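Local coordinates for protein carbohydrate deacetylase Agd3 (Neosartorya fumigata, PDB 6NWZ) that probably removes acetyl groups from the fungal exopolysaccharide galactosaminogalactan, as a zinc-binding deacetylase required for biofilm formation, at residues 533-536 / 542-545; 492-497 / 525-530. One frame throughout, in Å; residues are numbered along the deposited sequence.

Contact 1: residues 533-536 / 542-545; sequences RHLL and GYMF. With ZN (zinc ion), chain I.
Tyr543 reaches across to the helix with the far end of its ring, laying its hydroxyl beside His534 and Leu535. This is helix-on-sheet packing at the close of a beta-alpha-beta crossover, where a short non-regular link carries the chain from helix 520-536 into strand 542-546 of the deacetylase domain. The backbones stay well apart, His534 CA and Gly542 CA being 10.1 Å from each other, so the long phenol side chain spans most of the gap. Its CG stands anti to the carbonyl carbon (chi1 -67°), which sends the ring off the strand toward the helix. Tyr543 OH comes to 3.3 Å from His534 CB, near the plane of the imidazole and at its edge. From Leu535, the CD2 methyl meets the rim of the tyrosine ring, lying 3.5 Å from Tyr543 OH and 4.2 Å from Tyr543 CE1. No hydrogen bond crosses here; the buried hydroxyl packs against carbon. Trp492 stacks on the imidazole and also meets the tyrosine ring, joining the two in one aromatic cluster. One turn earlier on the helix, Asp530 supplies a second ligand to the zinc ion, to which His534 NE2 is bound at 2.4 Å.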
ATOM      1  N   ARG A 533       5.141   6.365   2.773  1.00 31.92           N
ATOM      2  CA  ARG A 533       4.140   7.005   1.928  1.00 21.07           C
ATOM      3  C   ARG A 533       3.204   5.976   1.308  1.00 29.15           C
ATOM      4  O   ARG A 533       1.996   6.212   1.193  1.00 40.66           O
ATOM      5  CB  ARG A 533       4.830   7.833   0.847  1.00 30.87           C
ATOM      6  CG  ARG A 533       3.880   8.507  -0.114  1.00 28.88           C
ATOM      7  CD  ARG A 533       4.625   9.409  -1.083  1.00 31.06           C
ATOM      8  NE  ARG A 533       5.466   8.684  -2.035  1.00 29.65           N
ATOM      9  CZ  ARG A 533       5.039   8.236  -3.215  1.00 41.55           C
ATOM     10  NH1 ARG A 533       3.776   8.421  -3.580  1.00 44.15           N
ATOM     11  NH2 ARG A 533       5.871   7.596  -4.027  1.00 45.49           N
ATOM     12  N   HIS A 534       3.745   4.822   0.906  1.00 28.33           N
ATOM     13  CA  HIS A 534       2.912   3.755   0.360  1.00 24.76           C
ATOM     14  C   HIS A 534       2.044   3.126   1.441  1.00 31.45           C
ATOM     15  O   HIS A 534       0.825   2.994   1.276  1.00 36.97           O
ATOM     16  CB  HIS A 534       3.790   2.690  -0.298  1.00 26.53           C
ATOM     17  CG  HIS A 534       4.640   3.209  -1.415  1.00 30.36           C
ATOM     18  ND1 HIS A 534       4.230   4.223  -2.252  1.00 37.17           N
ATOM     19  CD2 HIS A 534       5.877   2.854  -1.831  1.00 33.27           C
ATOM     20  CE1 HIS A 534       5.177   4.469  -3.139  1.00 33.68           C
ATOM     21  NE2 HIS A 534       6.188   3.652  -2.905  1.00 37.76           N
ATOM     22  N   LEU A 535       2.662   2.731   2.561  1.00 22.62           N
ATOM     23  CA  LEU A 535       1.945   1.988   3.591  1.00 27.92           C
ATOM     24  C   LEU A 535       0.930   2.867   4.310  1.00 31.86           C
ATOM     25  O   LEU A 535      -0.204   2.440   4.557  1.00 25.36           O
ATOM     26  CB  LEU A 535       2.939   1.382   4.584  1.00 33.34           C
ATOM     27  CG  LEU A 535       3.891   0.323   4.021  1.00 33.68           C
ATOM     28  CD1 LEU A 535       4.674  -0.366   5.132  1.00 23.73           C
ATOM     29  CD2 LEU A 535       3.129  -0.694   3.188  1.00 21.11           C
ATOM     30  N   LEU A 536       1.315   4.095   4.662  1.00 26.29           N
ATOM     31  CA  LEU A 536       0.363   5.007   5.282  1.00 31.99           C
ATOM     32  C   LEU A 536      -0.685   5.512   4.294  1.00 31.82           C
ATOM     33  O   LEU A 536      -1.699   6.074   4.722  1.00 26.37           O
ATOM     34  CB  LEU A 536       1.110   6.179   5.928  1.00 28.94           C
ATOM     35  CG  LEU A 536       2.032   5.762   7.080  1.00 23.28           C
ATOM     36  CD1 LEU A 536       2.762   6.946   7.690  1.00 18.93           C
ATOM     37  CD2 LEU A 536       1.225   5.037   8.138  1.00 24.97           C
ATOM     38  N   GLY A 542       2.616  -5.155  -3.203  1.00 38.28           N
ATOM     39  CA  GLY A 542       3.772  -5.821  -2.650  1.00 28.31           C
ATOM     40  C   GLY A 542       5.063  -5.140  -3.059  1.00 28.48           C
ATOM     41  O   GLY A 542       5.075  -4.102  -3.723  1.00 30.37           O
ATOM     42  N   TYR A 543       6.176  -5.752  -2.657  1.00 26.53           N
ATOM     43  CA  TYR A 543       7.499  -5.188  -2.886  1.00 25.42           C
ATOM     44  C   TYR A 543       8.407  -6.229  -3.529  1.00 36.16           C
ATOM     45  O   TYR A 543       8.342  -7.419  -3.205  1.00 33.72           O
ATOM     46  CB  TYR A 543       8.104  -4.655  -1.571  1.00 23.63           C
ATOM     47  CG  TYR A 543       7.351  -3.453  -1.033  1.00 25.44           C
ATOM     48  CD1 TYR A 543       6.177  -3.613  -0.306  1.00 27.12           C
ATOM     49  CD2 TYR A 543       7.800  -2.156  -1.272  1.00 25.72           C
ATOM     50  CE1 TYR A 543       5.473  -2.520   0.175  1.00 31.59           C
ATOM     51  CE2 TYR A 543       7.099  -1.054  -0.792  1.00 21.88           C
ATOM     52  CZ  TYR A 543       5.936  -1.245  -0.070  1.00 27.41           C
ATOM     53  OH  TYR A 543       5.229  -0.164   0.413  1.00 33.89           O
ATOM     54  N   MET A 544       9.257  -5.765  -4.440  1.00 32.21           N
ATOM     55  CA  MET A 544      10.075  -6.625  -5.284  1.00 25.86           C
ATOM     56  C   MET A 544      11.480  -6.764  -4.706  1.00 34.92           C
ATOM     57  O   MET A 544      12.175  -5.760  -4.502  1.00 37.39           O
ATOM     58  CB  MET A 544      10.143  -6.054  -6.698  1.00 27.17           C
ATOM     59  CG  MET A 544      11.109  -6.778  -7.609  1.00 44.57           C
ATOM     60  SD  MET A 544      11.770  -5.670  -8.866  1.00 44.37           S
ATOM     61  CE  MET A 544      12.753  -4.572  -7.849  1.00 62.46           C
ATOM     62  N   PHE A 545      11.899  -8.007  -4.464  1.00 28.44           N
ATOM     63  CA  PHE A 545      13.271  -8.321  -4.080  1.00 34.12           C
ATOM     64  C   PHE A 545      13.721  -9.561  -4.844  1.00 43.65           C
ATOM     65  O   PHE A 545      12.941 -10.191  -5.565  1.00 39.84           O
ATOM     66  CB  PHE A 545      13.408  -8.529  -2.565  1.00 27.38           C
ATOM     67  CG  PHE A 545      13.012  -7.327  -1.748  1.00 29.65           C
ATOM     68  CD1 PHE A 545      13.880  -6.256  -1.596  1.00 27.95           C
ATOM     69  CD2 PHE A 545      11.768  -7.264  -1.137  1.00 24.90           C
ATOM     70  CE1 PHE A 545      13.517  -5.145  -0.847  1.00 32.76           C
ATOM     71  CE2 PHE A 545      11.399  -6.156  -0.388  1.00 28.87           C
ATOM     72  CZ  PHE A 545      12.275  -5.095  -0.242  1.00 29.46           C
TER
HETATM   73 ZN    ZN I 910       8.378   3.254  -3.774  1.00 85.25          ZN

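Contact 2: residues 492-497 / 525-530. With ZN (zinc ion), chain I.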
ATOM      1  N   TRP A 492       5.804  -2.579  -5.925  1.00 31.08           N
ATOM      2  CA  TRP A 492       6.812  -1.543  -5.787  1.00 28.39           C
ATOM      3  C   TRP A 492       8.214  -2.101  -6.008  1.00 37.79           C
ATOM      4  O   TRP A 492       8.518  -3.245  -5.659  1.00 25.91           O
ATOM      5  CB  TRP A 492       6.735  -0.903  -4.399  1.00 27.32           C
ATOM      6  CG  TRP A 492       5.440  -0.196  -4.117  1.00 41.30           C
ATOM      7  CD1 TRP A 492       4.515  -0.524  -3.166  1.00 34.02           C
ATOM      8  CD2 TRP A 492       4.928   0.959  -4.792  1.00 40.48           C
ATOM      9  NE1 TRP A 492       3.462   0.359  -3.206  1.00 31.71           N
ATOM     10  CE2 TRP A 492       3.692   1.278  -4.195  1.00 35.59           C
ATOM     11  CE3 TRP A 492       5.397   1.756  -5.842  1.00 34.91           C
ATOM     12  CZ2 TRP A 492       2.918   2.358  -4.614  1.00 28.55           C
ATOM     13  CZ3 TRP A 492       4.626   2.828  -6.255  1.00 29.45           C
ATOM     14  CH2 TRP A 492       3.401   3.117  -5.642  1.00 27.26           C
ATOM     15  N   ALA A 493       9.072  -1.267  -6.586  1.00 44.94           N
ATOM     16  CA  ALA A 493      10.494  -1.546  -6.697  1.00 35.17           C
ATOM     17  C   ALA A 493      11.250  -0.739  -5.652  1.00 33.76           C
ATOM     18  O   ALA A 493      10.804   0.328  -5.225  1.00 47.38           O
ATOM     19  CB  ALA A 493      11.019  -1.214  -8.095  1.00 28.85           C
ATOM     20  N   THR A 494      12.397  -1.263  -5.236  1.00 44.56           N
ATOM     21  CA  THR A 494      13.210  -0.631  -4.209  1.00 37.60           C
ATOM     22  C   THR A 494      14.625  -0.439  -4.734  1.00 43.06           C
ATOM     23  O   THR A 494      15.011  -0.993  -5.768  1.00 51.19           O
ATOM     24  CB  THR A 494      13.234  -1.465  -2.921  1.00 32.65           C
ATOM     25  OG1 THR A 494      13.872  -2.722  -3.183  1.00 48.68           O
ATOM     26  CG2 THR A 494      11.820  -1.723  -2.433  1.00 26.30           C
ATOM     27  N   ARG A 495      15.404   0.356  -3.999  1.00 34.02           N
ATOM     28  CA  ARG A 495      16.821   0.537  -4.286  1.00 41.54           C
ATOM     29  C   ARG A 495      17.671  -0.642  -3.828  1.00 51.55           C
ATOM     30  O   ARG A 495      18.901  -0.592  -3.962  1.00 52.89           O
ATOM     31  CB  ARG A 495      17.321   1.835  -3.644  1.00 40.21           C
ATOM     32  CG  ARG A 495      16.731   3.081  -4.284  1.00 37.47           C
ATOM     33  CD  ARG A 495      16.837   4.295  -3.382  1.00 47.92           C
ATOM     34  NE  ARG A 495      16.135   5.445  -3.947  1.00 42.01           N
ATOM     35  CZ  ARG A 495      14.839   5.688  -3.773  1.00 42.79           C
ATOM     36  NH1 ARG A 495      14.096   4.865  -3.044  1.00 45.11           N
ATOM     37  NH2 ARG A 495      14.285   6.758  -4.326  1.00 50.00           N
ATOM     38  N   ILE A 496      17.051  -1.685  -3.277  1.00 41.45           N
ATOM     39  CA  ILE A 496      17.718  -2.964  -3.071  1.00 32.37           C
ATOM     40  C   ILE A 496      17.642  -3.710  -4.397  1.00 35.52           C
ATOM     41  O   ILE A 496      16.642  -4.375  -4.691  1.00 47.75           O
ATOM     42  CB  ILE A 496      17.073  -3.766  -1.927  1.00 26.85           C
ATOM     43  CG1 ILE A 496      16.935  -2.897  -0.674  1.00 28.36           C
ATOM     44  CG2 ILE A 496      17.887  -5.008  -1.622  1.00 25.25           C
ATOM     45  CD1 ILE A 496      18.248  -2.354  -0.151  1.00 24.59           C
ATOM     46  N   TYR A 497      18.688  -3.590  -5.209  1.00 39.91           N
ATOM     47  CA  TYR A 497      18.606  -3.971  -6.611  1.00 38.81           C
ATOM     48  C   TYR A 497      18.742  -5.482  -6.797  1.00 45.25           C
ATOM     49  O   TYR A 497      19.295  -6.199  -5.957  1.00 45.14           O
ATOM     50  CB  TYR A 497      19.671  -3.234  -7.420  1.00 35.69           C
ATOM     51  CG  TYR A 497      19.491  -1.731  -7.413  1.00 47.64           C
ATOM     52  CD1 TYR A 497      18.421  -1.139  -8.076  1.00 43.93           C
ATOM     53  CD2 TYR A 497      20.380  -0.906  -6.735  1.00 47.76           C
ATOM     54  CE1 TYR A 497      18.244   0.234  -8.073  1.00 32.11           C
ATOM     55  CE2 TYR A 497      20.212   0.472  -6.727  1.00 48.79           C
ATOM     56  CZ  TYR A 497      19.141   1.035  -7.398  1.00 53.95           C
ATOM     57  OH  TYR A 497      18.956   2.401  -7.401  1.00 59.60           O
ATOM     58  N   ALA A 525      17.355   5.469   4.407  1.00 41.44           N
ATOM     59  CA  ALA A 525      16.561   6.610   4.853  1.00 35.01           C
ATOM     60  C   ALA A 525      15.541   7.018   3.797  1.00 39.83           C
ATOM     61  O   ALA A 525      14.370   7.259   4.113  1.00 44.11           O
ATOM     62  CB  ALA A 525      17.470   7.784   5.208  1.00 23.91           C
ATOM     63  N   VAL A 526      15.964   7.098   2.530  1.00 29.85           N
ATOM     64  CA  VAL A 526      15.015   7.464   1.481  1.00 39.40           C
ATOM     65  C   VAL A 526      14.027   6.328   1.240  1.00 34.56           C
ATOM     66  O   VAL A 526      12.863   6.573   0.902  1.00 34.24           O
ATOM     67  CB  VAL A 526      15.747   7.882   0.185  1.00 31.21           C
ATOM     68  CG1 VAL A 526      17.062   8.564   0.508  1.00 36.71           C
ATOM     69  CG2 VAL A 526      15.974   6.704  -0.738  1.00 27.71           C
ATOM     70  N   GLU A 527      14.453   5.077   1.431  1.00 24.89           N
ATOM     71  CA  GLU A 527      13.512   3.967   1.336  1.00 47.94           C
ATOM     72  C   GLU A 527      12.488   4.013   2.460  1.00 44.85           C
ATOM     73  O   GLU A 527      11.327   3.642   2.256  1.00 44.22           O
ATOM     74  CB  GLU A 527      14.258   2.634   1.355  1.00 47.52           C
ATOM     75  CG  GLU A 527      14.954   2.308   0.053  1.00 46.05           C
ATOM     76  CD  GLU A 527      13.977   2.041  -1.076  1.00 48.90           C
ATOM     77  OE1 GLU A 527      12.884   1.495  -0.807  1.00 41.31           O
ATOM     78  OE2 GLU A 527      14.306   2.379  -2.232  1.00 48.11           O
ATOM     79  N   LYS A 528      12.902   4.467   3.644  1.00 34.45           N
ATOM     80  CA  LYS A 528      11.982   4.593   4.769  1.00 32.60           C
ATOM     81  C   LYS A 528      10.873   5.590   4.459  1.00 39.94           C
ATOM     82  O   LYS A 528       9.689   5.317   4.693  1.00 26.29           O
ATOM     83  CB  LYS A 528      12.760   5.008   6.020  1.00 33.13           C
ATOM     84  CG  LYS A 528      11.917   5.149   7.275  1.00 27.10           C
ATOM     85  CD  LYS A 528      12.787   5.271   8.522  1.00 35.17           C
ATOM     86  CE  LYS A 528      13.684   6.494   8.475  1.00 44.26           C
ATOM     87  NZ  LYS A 528      14.489   6.615   9.722  1.00 45.31           N
ATOM     88  N   ALA A 529      11.237   6.757   3.925  1.00 32.83           N
ATOM     89  CA  ALA A 529      10.233   7.773   3.631  1.00 22.20           C
ATOM     90  C   ALA A 529       9.292   7.311   2.530  1.00 36.54           C
ATOM     91  O   ALA A 529       8.069   7.465   2.636  1.00 38.64           O
ATOM     92  CB  ALA A 529      10.914   9.081   3.235  1.00 21.89           C
ATOM     93  N   ASP A 530       9.847   6.726   1.471  1.00 41.64           N
ATOM     94  CA  ASP A 530       9.031   6.347   0.327  1.00 34.29           C
ATOM     95  C   ASP A 530       8.081   5.205   0.672  1.00 34.28           C
ATOM     96  O   ASP A 530       6.926   5.196   0.229  1.00 38.75           O
ATOM     97  CB  ASP A 530       9.937   5.976  -0.841  1.00 39.87           C
ATOM     98  CG  ASP A 530       9.162   5.670  -2.085  1.00 66.26           C
ATOM     99  OD1 ASP A 530       8.511   6.595  -2.614  1.00 73.98           O
ATOM    100  OD2 ASP A 530       9.195   4.504  -2.522  1.00 88.62           O
TER
HETATM  101 ZN    ZN I 910       8.378   3.254  -3.774  1.00 85.25          ZN
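Beyond the end of strand 487-492 the chain runs in an irregular loop past one side of helix 520-536, closest where Thr494 CA and Glu527 CA are 7.2 Å apart. Within the beta-alpha-beta crossover of the deacetylase domain, a buried carboxylate on the helix holds this loop. Glu527 bends at chi2 (-67°), turning its head group back toward the loop. There, Glu527 OE2 takes two hydrogen bonds from a single residue: one from Arg495 N at 2.9 Å and one, part of a salt bridge, from Arg495 NH1 at 2.6 Å. Both donors stand well out of the carboxylate plane and arrive on opposite faces of it, so one oxygen is gripped from above and below. For the arginine the same oxygen lies at the guanidinium edge, and the two flat groups are inclined by 59°. The arginine stays extended from CG to NE as it passes Glu527, and its guanidinium is covered on one face by Val526, whose CG2 is 3.4 Å from Arg495 CZ. Thr494 lies against the other carboxylate oxygen, with Thr494 CB 3.7 Å from Glu527 OE1. That oxygen is satisfied by Trp573 NE1 from helix 569-584, which therefore shares in fixing the rotation of the carboxylate. Within the loop, a weak bond from Ile496 N to Thr494 OG1 is consistent with an ST turn. Asp530, one turn after Val526, faces the same side; its charge lies near that of Arg495 without touching, which may add favourable electrostatics. While Asp530 OD1 pairs with Arg533, Asp530 OD2 binds the zinc ion at 1.9 Å.

In the fold
Followed from the N terminus, the chain leaves strand 487-492 through the loop 492-497, builds helix 503-513 and returns along helix 520-536, whose middle, residues 525-530, closes contact 2. Residues 537-541 then lead into strand 542-546, and contact 1 closes this much shorter connection. The two closures follow in series, neither nesting nor crossing, with centres about 9 Å apart. Strand 542-546 runs parallel to 487-492, and Trp492 joins the contacts directly through probable backbone hydrogen bonds to Gly542 and Met544. One helix is thus tied to both the outgoing loop and the incoming strand, with a single zinc ion common to the two contacts.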